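Local coordinates for putative uncharacterized protein (Streptococcus pyogenes serotype M1, PDB 3VZH) that probably cuts precursor CRISPR RNA into crRNA as a Cas5d endoribonuclease of the type I-C bacterial immune system, at residues A[55-60]-A[101-106]; A[61-66]-A[96-101]. One frame throughout, in Å; residues are numbered along the deposited sequence.

Interactions 1 and 2 are two halves of one antiparallel strand pair, 55-64 with 95-105. Their centres are about 17 Å apart, and both are partly buried, with one face of the pair covered by helix 39-49. They meet at Thr60 and Glu61, whose backbone N-H groups both approach Lys100 O, as in a classic beta bulge. The bond from Glu61 is weak. Phe101 belongs to both segments. The chemistry differs along the pair. Interaction 1 is rich in aromatic rings, and helix 118-130 also touches its buried face. Interaction 2 sets valines beside one tyrosine on the buried face, and Glu61, Lys63 and Lys100 with Leu98 on the other.

Interaction 1 of 2, residues A[55-60]-A[101-106]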
# COMPACT_ATOMS: atom_id res chain seq x y z
N PHE A 55 6.32 3.79 15.33
CA PHE A 55 6.15 2.52 14.66
C PHE A 55 6.27 2.65 13.12
O PHE A 55 6.39 3.79 12.55
CB PHE A 55 4.77 1.90 15.08
CG PHE A 55 3.54 2.73 14.65
CD1 PHE A 55 2.93 3.65 15.58
CD2 PHE A 55 2.97 2.60 13.35
CE1 PHE A 55 1.80 4.41 15.20
CE2 PHE A 55 1.86 3.36 12.96
CZ PHE A 55 1.28 4.27 13.89
N THR A 56 6.37 1.48 12.50
CA THR A 56 6.48 1.38 11.07
C THR A 56 5.30 0.53 10.58
O THR A 56 5.14 -0.65 10.93
CB THR A 56 7.74 0.58 10.71
OG1 THR A 56 8.85 1.30 11.25
CG2 THR A 56 7.85 0.41 9.11
N ASN A 57 4.53 1.10 9.64
CA ASN A 57 3.45 0.30 9.02
C ASN A 57 4.05 -0.67 7.97
O ASN A 57 4.92 -0.25 7.17
CB ASN A 57 2.50 1.27 8.31
CG ASN A 57 1.66 2.06 9.29
OD1 ASN A 57 1.11 1.48 10.26
ND2 ASN A 57 1.50 3.34 9.04
N ILE A 58 3.52 -1.88 7.99
CA ILE A 58 3.98 -2.99 7.14
C ILE A 58 2.81 -3.47 6.34
O ILE A 58 1.89 -4.15 6.89
CB ILE A 58 4.49 -4.19 7.98
CG1 ILE A 58 5.65 -3.81 8.97
CG2 ILE A 58 4.98 -5.31 7.05
CD1 ILE A 58 6.79 -3.02 8.33
N VAL A 59 2.82 -3.17 5.05
CA VAL A 59 1.70 -3.60 4.18
C VAL A 59 1.99 -5.04 3.74
O VAL A 59 3.06 -5.30 3.15
CB VAL A 59 1.50 -2.70 2.93
CG1 VAL A 59 0.45 -3.34 1.99
CG2 VAL A 59 0.97 -1.29 3.38
N THR A 60 1.09 -5.96 4.01
CA THR A 60 1.46 -7.37 3.72
C THR A 60 0.73 -7.95 2.51
O THR A 60 1.20 -8.93 1.87
CB THR A 60 1.23 -8.31 4.90
OG1 THR A 60 -0.16 -8.29 5.28
CG2 THR A 60 2.15 -7.91 6.06
N PHE A 101 -2.62 -4.77 6.58
CA PHE A 101 -1.35 -4.25 7.04
C PHE A 101 -1.28 -4.37 8.56
O PHE A 101 -2.31 -4.62 9.20
CB PHE A 101 -1.15 -2.84 6.58
CG PHE A 101 -2.07 -1.81 7.24
CD1 PHE A 101 -1.58 -0.98 8.29
CD2 PHE A 101 -3.33 -1.61 6.75
CE1 PHE A 101 -2.45 0.01 8.87
CE2 PHE A 101 -4.18 -0.65 7.32
CZ PHE A 101 -3.73 0.17 8.34
N HIS A 102 -0.09 -4.15 9.13
CA HIS A 102 0.03 -4.14 10.61
C HIS A 102 1.15 -3.23 10.89
O HIS A 102 1.70 -2.66 9.95
CB HIS A 102 0.26 -5.56 11.13
CG HIS A 102 1.57 -6.17 10.68
ND1 HIS A 102 1.67 -6.94 9.58
CD2 HIS A 102 2.87 -6.12 11.28
CE1 HIS A 102 2.97 -7.36 9.44
NE2 HIS A 102 3.70 -6.87 10.51
N PHE A 103 1.45 -3.04 12.15
CA PHE A 103 2.65 -2.26 12.43
C PHE A 103 3.55 -2.94 13.45
O PHE A 103 3.11 -3.81 14.20
CB PHE A 103 2.33 -0.82 12.86
CG PHE A 103 1.48 -0.68 14.11
CD1 PHE A 103 0.10 -0.38 13.97
CD2 PHE A 103 2.04 -0.78 15.38
CE1 PHE A 103 -0.69 -0.23 15.10
CE2 PHE A 103 1.26 -0.59 16.51
CZ PHE A 103 -0.11 -0.32 16.36
N VAL A 104 4.81 -2.54 13.44
CA VAL A 104 5.84 -3.03 14.39
C VAL A 104 6.59 -1.79 14.94
O VAL A 104 6.46 -0.70 14.37
CB VAL A 104 6.87 -3.95 13.64
CG1 VAL A 104 6.16 -5.15 13.02
CG2 VAL A 104 7.66 -3.15 12.64
N TRP A 105 7.36 -1.94 16.04
CA TRP A 105 8.06 -0.72 16.54
C TRP A 105 9.15 -0.41 15.59
O TRP A 105 9.78 -1.33 14.95
CB TRP A 105 8.59 -0.94 18.01
CG TRP A 105 7.47 -1.29 19.00
CD1 TRP A 105 7.42 -2.36 19.92
CD2 TRP A 105 6.17 -0.60 19.15
NE1 TRP A 105 6.23 -2.36 20.61
CE2 TRP A 105 5.44 -1.33 20.21
CE3 TRP A 105 5.57 0.52 18.55
CZ2 TRP A 105 4.15 -0.94 20.62
CZ3 TRP A 105 4.34 0.94 19.02
CH2 TRP A 105 3.59 0.15 19.96
N ASN A 106 9.42 0.90 15.47
CA ASN A 106 10.45 1.39 14.58
C ASN A 106 11.81 1.33 15.31
O ASN A 106 12.08 2.16 16.18
CB ASN A 106 10.11 2.84 14.15
CG ASN A 106 11.16 3.47 13.25
OD1 ASN A 106 12.12 2.80 12.84
ND2 ASN A 106 11.00 4.74 12.92
O HOH W 1 -0.53 -7.38 7.90
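Ile58 and Thr60 build a corner that holds the ring of His102. CB of Ile58 sits over one face of the ring, 3.9 Å from its centroid, in a CH-pi contact. CG2 of Thr60 comes to the ring edge, 3.5 Å from His102 CE1. His102 keeps CG between its backbone N and carbonyl carbon (chi1 65°), which folds the ring over toward the 55-60 strand. A water in the ring plane bridges His102 ND1 and Thr60 OG1, at 2.8 Å from each, and so helps to fix the turn of the ring. Val104 continues this face beside Ile58 and Thr56.

The other face carries Asn57, Val59, Phe101 and Phe103. Here the Asn57 amide is a wedge between two phenyl groups. Its OD1 reaches 3.7 Å from Phe103 CB and also lies at the edge of the Phe101 ring, with the amide nearly perpendicular to that ring. ND2 is bound to Asp47 and Tyr50, whereas the buried OD1 has no hydrogen-bond partner in the model. The Phe55 ring leans against Phe103 with the planes at 33°, neither stacked nor edge-to-face. Its CD2 fits close to Phe103 CB (3.5 Å), while Phe55 CB presses on Trp105 CE3 (3.8 Å). His121 of helix 118-130 and Tyr50 close in on Phe55.

Backbone bonds join Thr56 to Val104 and Ile58 to His102, in both directions. The shortest runs from Ile58 N to His102 O (2.8 Å). With strand 9-15 along the far side of 95-105 and two helices on the Phe101 face, this is the antiparallel pairing of the second and third strands in an RRM-like, ferredoxin-type fold.

Interaction 2 of 2, residues A[61-66]-A[96-101]; sequences EVKVIN and VYLIKF
Val64 meets the ring of Tyr97 at its edge, near the ring plane, with CG2 4.0 Å from Tyr97 CE1. Lys63 O lies at the edge too, while Val62 CG2 comes in obliquely and packs on Tyr97 CB (3.8 Å). The contact continues the beta2-beta3 pairing of the RRM-like domain, and strand 200-213 extends the sheet past 55-64. Val62, Val64 and Tyr97 run side by side and point the same way. Leu42 of helix 39-49 packs on Val62 and Ile99, while Val36 and Pro37 meet Val64 and Tyr97. The other flat group is the amide of Asn66, whose side chain crosses Val96 obliquely. Its ND2 comes 3.4 Å from Val96 CG2 and is hydrogen-bonded to Asp94 O.

Lys63 and Leu98 form a hydrogen-bonded pair; the bond from Lys63 N to Leu98 O is 2.8 Å long. Toward Thr60, where the strand bulges, Lys100 N gives Glu61 O a nearly straight bond (175°), but the bond from Glu61 N to Lys100 O is weak.

Just past the strand end, Ile65 turns toward 96-101 and bridges Val96 and Leu98. Its CB touches Val96 CG1, and its CG1 reaches Leu98 CG at 3.7 Å. This CG1 lies opposite the carbonyl carbon across CA-CB (chi1 -62°), a turn that sets it over the leucine. Glu61 and Lys100 touch through their CB atoms. Their opposite charges come within 5.1 Å (Glu61 OE1 to Lys100 NZ) without contact. The carboxylate bonds to Tyr156 and Thr202, and Lys100 has a long, weak ion pair with Asp8. Lys63 NZ bonds to the backbone O of Tyr156 and makes a cation-pi contact with its ring.

At the strand end, one water accepts hydrogen bonds from Asn66 N (3.1 Å) and Val96 N (2.8 Å).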
# COMPACT_ATOMS: atom_id res chain seq x y z
N GLU A 61 -0.43 -7.39 2.18
CA GLU A 61 -1.28 -7.98 1.15
C GLU A 61 -2.21 -6.92 0.57
O GLU A 61 -2.64 -5.98 1.32
CB GLU A 61 -2.07 -9.15 1.69
CG GLU A 61 -2.56 -10.06 0.58
CD GLU A 61 -3.15 -11.32 1.16
OE1 GLU A 61 -4.27 -11.29 1.65
OE2 GLU A 61 -2.48 -12.37 1.11
N VAL A 62 -2.47 -6.99 -0.73
CA VAL A 62 -3.57 -6.15 -1.33
C VAL A 62 -4.45 -6.96 -2.24
O VAL A 62 -3.97 -7.93 -2.86
CB VAL A 62 -2.99 -4.93 -2.10
CG1 VAL A 62 -2.05 -5.33 -3.31
CG2 VAL A 62 -4.14 -4.01 -2.62
N LYS A 63 -5.76 -6.66 -2.24
CA LYS A 63 -6.70 -7.31 -3.13
C LYS A 63 -7.17 -6.27 -4.13
O LYS A 63 -7.68 -5.17 -3.75
CB LYS A 63 -7.92 -8.00 -2.45
CG LYS A 63 -7.48 -8.98 -1.36
CD LYS A 63 -8.66 -9.63 -0.66
CE LYS A 63 -9.44 -10.48 -1.53
NZ LYS A 63 -10.08 -11.51 -0.61
N VAL A 64 -6.93 -6.56 -5.41
CA VAL A 64 -7.41 -5.72 -6.54
C VAL A 64 -8.82 -6.17 -6.89
O VAL A 64 -9.03 -7.26 -7.46
CB VAL A 64 -6.39 -5.89 -7.74
CG1 VAL A 64 -6.83 -5.07 -8.94
CG2 VAL A 64 -4.97 -5.52 -7.29
N ILE A 65 -9.82 -5.36 -6.50
CA ILE A 65 -11.22 -5.81 -6.59
C ILE A 65 -11.78 -5.58 -7.94
O ILE A 65 -12.62 -6.37 -8.39
CB ILE A 65 -12.06 -5.09 -5.52
CG1 ILE A 65 -11.50 -5.49 -4.12
CG2 ILE A 65 -13.52 -5.59 -5.62
CD1 ILE A 65 -11.43 -7.01 -3.84
N ASN A 66 -11.35 -4.50 -8.62
CA ASN A 66 -12.03 -4.08 -9.88
C ASN A 66 -11.23 -4.47 -11.12
O ASN A 66 -9.97 -4.36 -11.10
CB ASN A 66 -12.28 -2.55 -9.95
CG ASN A 66 -13.44 -2.11 -9.08
OD1 ASN A 66 -14.07 -2.95 -8.42
ND2 ASN A 66 -13.72 -0.76 -9.04
N VAL A 96 -10.61 -0.15 -6.84
CA VAL A 96 -10.92 -0.49 -5.43
C VAL A 96 -9.83 -1.45 -4.96
O VAL A 96 -9.50 -2.39 -5.64
CB VAL A 96 -12.28 -1.21 -5.32
CG1 VAL A 96 -12.39 -1.76 -3.91
CG2 VAL A 96 -13.50 -0.32 -5.64
N TYR A 97 -9.20 -1.19 -3.82
CA TYR A 97 -8.09 -2.05 -3.31
C TYR A 97 -8.38 -2.27 -1.86
O TYR A 97 -8.76 -1.28 -1.11
CB TYR A 97 -6.76 -1.31 -3.38
CG TYR A 97 -6.37 -0.95 -4.79
CD1 TYR A 97 -6.16 -1.94 -5.75
CD2 TYR A 97 -6.21 0.36 -5.15
CE1 TYR A 97 -5.83 -1.58 -7.08
CE2 TYR A 97 -5.88 0.73 -6.45
CZ TYR A 97 -5.68 -0.26 -7.39
OH TYR A 97 -5.34 0.12 -8.68
N LEU A 98 -8.29 -3.52 -1.40
CA LEU A 98 -8.40 -3.75 0.01
C LEU A 98 -6.96 -4.03 0.48
O LEU A 98 -6.24 -4.92 -0.12
CB LEU A 98 -9.35 -4.96 0.28
CG LEU A 98 -10.62 -4.95 -0.56
CD1 LEU A 98 -11.40 -6.18 -0.11
CD2 LEU A 98 -11.48 -3.70 -0.30
N ILE A 99 -6.52 -3.35 1.55
CA ILE A 99 -5.14 -3.45 1.99
C ILE A 99 -5.21 -4.15 3.38
O ILE A 99 -5.97 -3.72 4.25
CB ILE A 99 -4.51 -2.04 2.17
CG1 ILE A 99 -4.67 -1.21 0.88
CG2 ILE A 99 -3.01 -2.13 2.50
CD1 ILE A 99 -4.17 0.25 0.98
N LYS A 100 -4.33 -5.11 3.57
CA LYS A 100 -4.06 -5.77 4.87
C LYS A 100 -2.70 -5.27 5.34
O LYS A 100 -1.73 -5.33 4.57
CB LYS A 100 -4.06 -7.27 4.67
CG LYS A 100 -3.71 -8.04 5.94
CD LYS A 100 -3.68 -9.56 5.63
CE LYS A 100 -3.35 -10.35 6.92
NZ LYS A 100 -3.15 -11.82 6.61
N PHE A 101 -2.62 -4.77 6.58
CA PHE A 101 -1.35 -4.25 7.04
C PHE A 101 -1.28 -4.37 8.56
O PHE A 101 -2.31 -4.62 9.20
CB PHE A 101 -1.15 -2.84 6.58
CG PHE A 101 -2.07 -1.81 7.24
CD1 PHE A 101 -1.58 -0.98 8.29
CD2 PHE A 101 -3.33 -1.61 6.75
CE1 PHE A 101 -2.45 0.01 8.87
CE2 PHE A 101 -4.18 -0.65 7.32
CZ PHE A 101 -3.73 0.17 8.34
O HOH W 2 -9.28 -2.14 -8.37